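Local coordinates for protein actva-orf6 monooxygenase (Streptomyces coelicolor, PDB 1N5Q) that is an antibiotic biosynthesis monooxygenase that probably oxidises an aromatic polyketide intermediate on the way to actinorhodin, at residues Q24-E29 with S90-M95. Numbering follows the deposited sequence.
Sequences QHKLVE and SLPGLM
Residues K26 and L27, on helix 21-31, face the type II beta turn L91-L94, with the CA atoms of L27 and L91 lying 7.3 Å apart. In this ABM-family dimeric alpha+beta barrel fold, the turn belongs to the loop that leads from helix 79-89 into strand 99-109, and the contact joins that loop to the first helix near the protein surface. G93 takes the third position of the turn with phi at 108°, the positive value expected there for a type II turn. L91 carries most of the apolar contact: with CG anti to the backbone N (chi1 -166°), it extends its CD2 methyl to the helix backbone, where it rests 3.6 Å from L27 CA and 3.8 Å from L27 CB. Deeper in, the L27 and L94 side chains cross at about a right angle and meet more loosely, L27 CD2 lying 4.2 Å from L94 CD1. L27 also packs on V59 of strand 58-65 and on V18, so the turn leans on a helix residue already seated against the sheet. Toward solvent, the K26 chain bends at chi3 and chi4, bringing its ammonium end over L91, with NZ 3.7 Å from L91 CG. From there K26 NZ donates a weak hydrogen bond of 3.1 Å to P92 O, the carbonyl between the two central residues of the turn.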
loop_
_atom_site.group_PDB
_atom_site.type_symbol
_atom_site.label_atom_id
_atom_site.label_comp_id
_atom_site.label_asym_id
_atom_site.label_seq_id
_atom_site.Cartn_x
_atom_site.Cartn_y
_atom_site.Cartn_z
ATOM N N GLN A 24 15.014 -9.316 -3.772
ATOM C CA GLN A 24 14.323 -8.212 -3.087
ATOM C C GLN A 24 15.270 -7.098 -2.612
ATOM O O GLN A 24 15.046 -5.913 -2.798
ATOM C CB GLN A 24 13.545 -8.605 -1.810
ATOM C CG GLN A 24 12.418 -9.561 -2.186
ATOM C CD GLN A 24 11.775 -9.999 -0.867
ATOM O OE1 GLN A 24 12.413 -10.350 0.137
ATOM N NE2 GLN A 24 10.440 -9.895 -0.854
ATOM N N HIS A 25 16.349 -7.481 -1.942
ATOM C CA HIS A 25 17.310 -6.508 -1.411
ATOM C C HIS A 25 17.973 -5.717 -2.540
ATOM O O HIS A 25 18.124 -4.478 -2.420
ATOM C CB HIS A 25 18.390 -7.309 -0.646
ATOM C CG HIS A 25 19.597 -6.477 -0.324
ATOM N ND1 HIS A 25 20.821 -6.662 -0.923
ATOM C CD2 HIS A 25 19.713 -5.415 0.517
ATOM C CE1 HIS A 25 21.652 -5.745 -0.440
ATOM N NE2 HIS A 25 21.017 -4.976 0.442
ATOM N N LYS A 26 18.371 -6.419 -3.592
ATOM C CA LYS A 26 19.011 -5.740 -4.710
ATOM C C LYS A 26 18.078 -4.764 -5.442
ATOM O O LYS A 26 18.513 -3.643 -5.816
ATOM C CB LYS A 26 19.581 -6.747 -5.704
ATOM C CG LYS A 26 20.764 -7.565 -5.149
ATOM C CD LYS A 26 21.451 -8.240 -6.328
ATOM C CE LYS A 26 20.631 -9.246 -7.050
ATOM N NZ LYS A 26 19.919 -8.942 -8.337
ATOM N N LEU A 27 16.792 -5.156 -5.558
ATOM C CA LEU A 27 15.871 -4.219 -6.241
ATOM C C LEU A 27 15.595 -2.968 -5.413
ATOM O O LEU A 27 15.559 -1.880 -5.989
ATOM C CB LEU A 27 14.547 -4.927 -6.584
ATOM C CG LEU A 27 13.433 -4.119 -7.216
ATOM C CD1 LEU A 27 13.862 -3.415 -8.493
ATOM C CD2 LEU A 27 12.261 -5.080 -7.583
ATOM N N VAL A 28 15.417 -3.132 -4.084
ATOM C CA VAL A 28 15.227 -1.902 -3.288
ATOM C C VAL A 28 16.486 -1.053 -3.325
ATOM O O VAL A 28 16.369 0.161 -3.390
ATOM C CB VAL A 28 14.833 -2.247 -1.843
ATOM C CG1 VAL A 28 14.659 -0.988 -1.004
ATOM C CG2 VAL A 28 13.513 -3.016 -1.904
ATOM N N GLU A 29 17.641 -1.720 -3.267
ATOM C CA GLU A 29 18.927 -0.996 -3.278
ATOM C C GLU A 29 19.089 -0.170 -4.565
ATOM O O GLU A 29 19.486 1.010 -4.567
ATOM C CB GLU A 29 20.043 -2.045 -3.185
ATOM C CG GLU A 29 21.450 -1.561 -3.440
ATOM C CD GLU A 29 22.427 -2.611 -2.842
ATOM O OE1 GLU A 29 21.929 -3.634 -2.293
ATOM O OE2 GLU A 29 23.625 -2.387 -2.876
ATOM N N SER A 90 15.927 -4.219 -15.699
ATOM C CA SER A 90 17.157 -4.793 -16.173
ATOM C C SER A 90 17.916 -5.587 -15.135
ATOM O O SER A 90 18.941 -6.192 -15.451
ATOM C CB SER A 90 18.065 -3.650 -16.728
ATOM O OG SER A 90 17.319 -3.152 -17.857
ATOM N N LEU A 91 17.421 -5.649 -13.916
ATOM C CA LEU A 91 18.091 -6.404 -12.849
ATOM C C LEU A 91 17.870 -7.879 -12.926
ATOM O O LEU A 91 16.753 -8.369 -13.065
ATOM C CB LEU A 91 17.419 -5.925 -11.520
ATOM C CG LEU A 91 18.154 -6.296 -10.239
ATOM C CD1 LEU A 91 19.505 -5.556 -10.140
ATOM C CD2 LEU A 91 17.343 -5.908 -9.012
ATOM N N PRO A 92 18.870 -8.734 -12.785
ATOM C CA PRO A 92 18.661 -10.174 -12.718
ATOM C C PRO A 92 17.777 -10.567 -11.530
ATOM O O PRO A 92 17.895 -9.931 -10.468
ATOM C CB PRO A 92 20.061 -10.754 -12.524
ATOM C CG PRO A 92 21.015 -9.644 -12.794
ATOM C CD PRO A 92 20.305 -8.319 -12.667
ATOM N N GLY A 93 16.853 -11.497 -11.676
ATOM C CA GLY A 93 16.051 -11.947 -10.539
ATOM C C GLY A 93 14.602 -11.467 -10.599
ATOM O O GLY A 93 13.746 -11.989 -9.871
ATOM N N LEU A 94 14.334 -10.490 -11.471
ATOM C CA LEU A 94 12.925 -10.094 -11.684
ATOM C C LEU A 94 12.225 -11.250 -12.368
ATOM O O LEU A 94 12.859 -11.912 -13.245
ATOM C CB LEU A 94 12.887 -8.836 -12.529
ATOM C CG LEU A 94 12.767 -7.471 -11.868
ATOM C CD1 LEU A 94 13.816 -7.174 -10.816
ATOM C CD2 LEU A 94 12.867 -6.479 -13.018
ATOM N N MET A 95 10.981 -11.585 -12.023
ATOM C CA MET A 95 10.313 -12.727 -12.624
ATOM C C MET A 95 9.125 -12.368 -13.507
ATOM O O MET A 95 8.360 -13.266 -13.845
ATOM C CB MET A 95 9.821 -13.679 -11.526
ATOM C CG MET A 95 11.016 -14.270 -10.749
ATOM S SD MET A 95 11.869 -15.527 -11.754
ATOM C CE MET A 95 13.313 -14.648 -12.295
#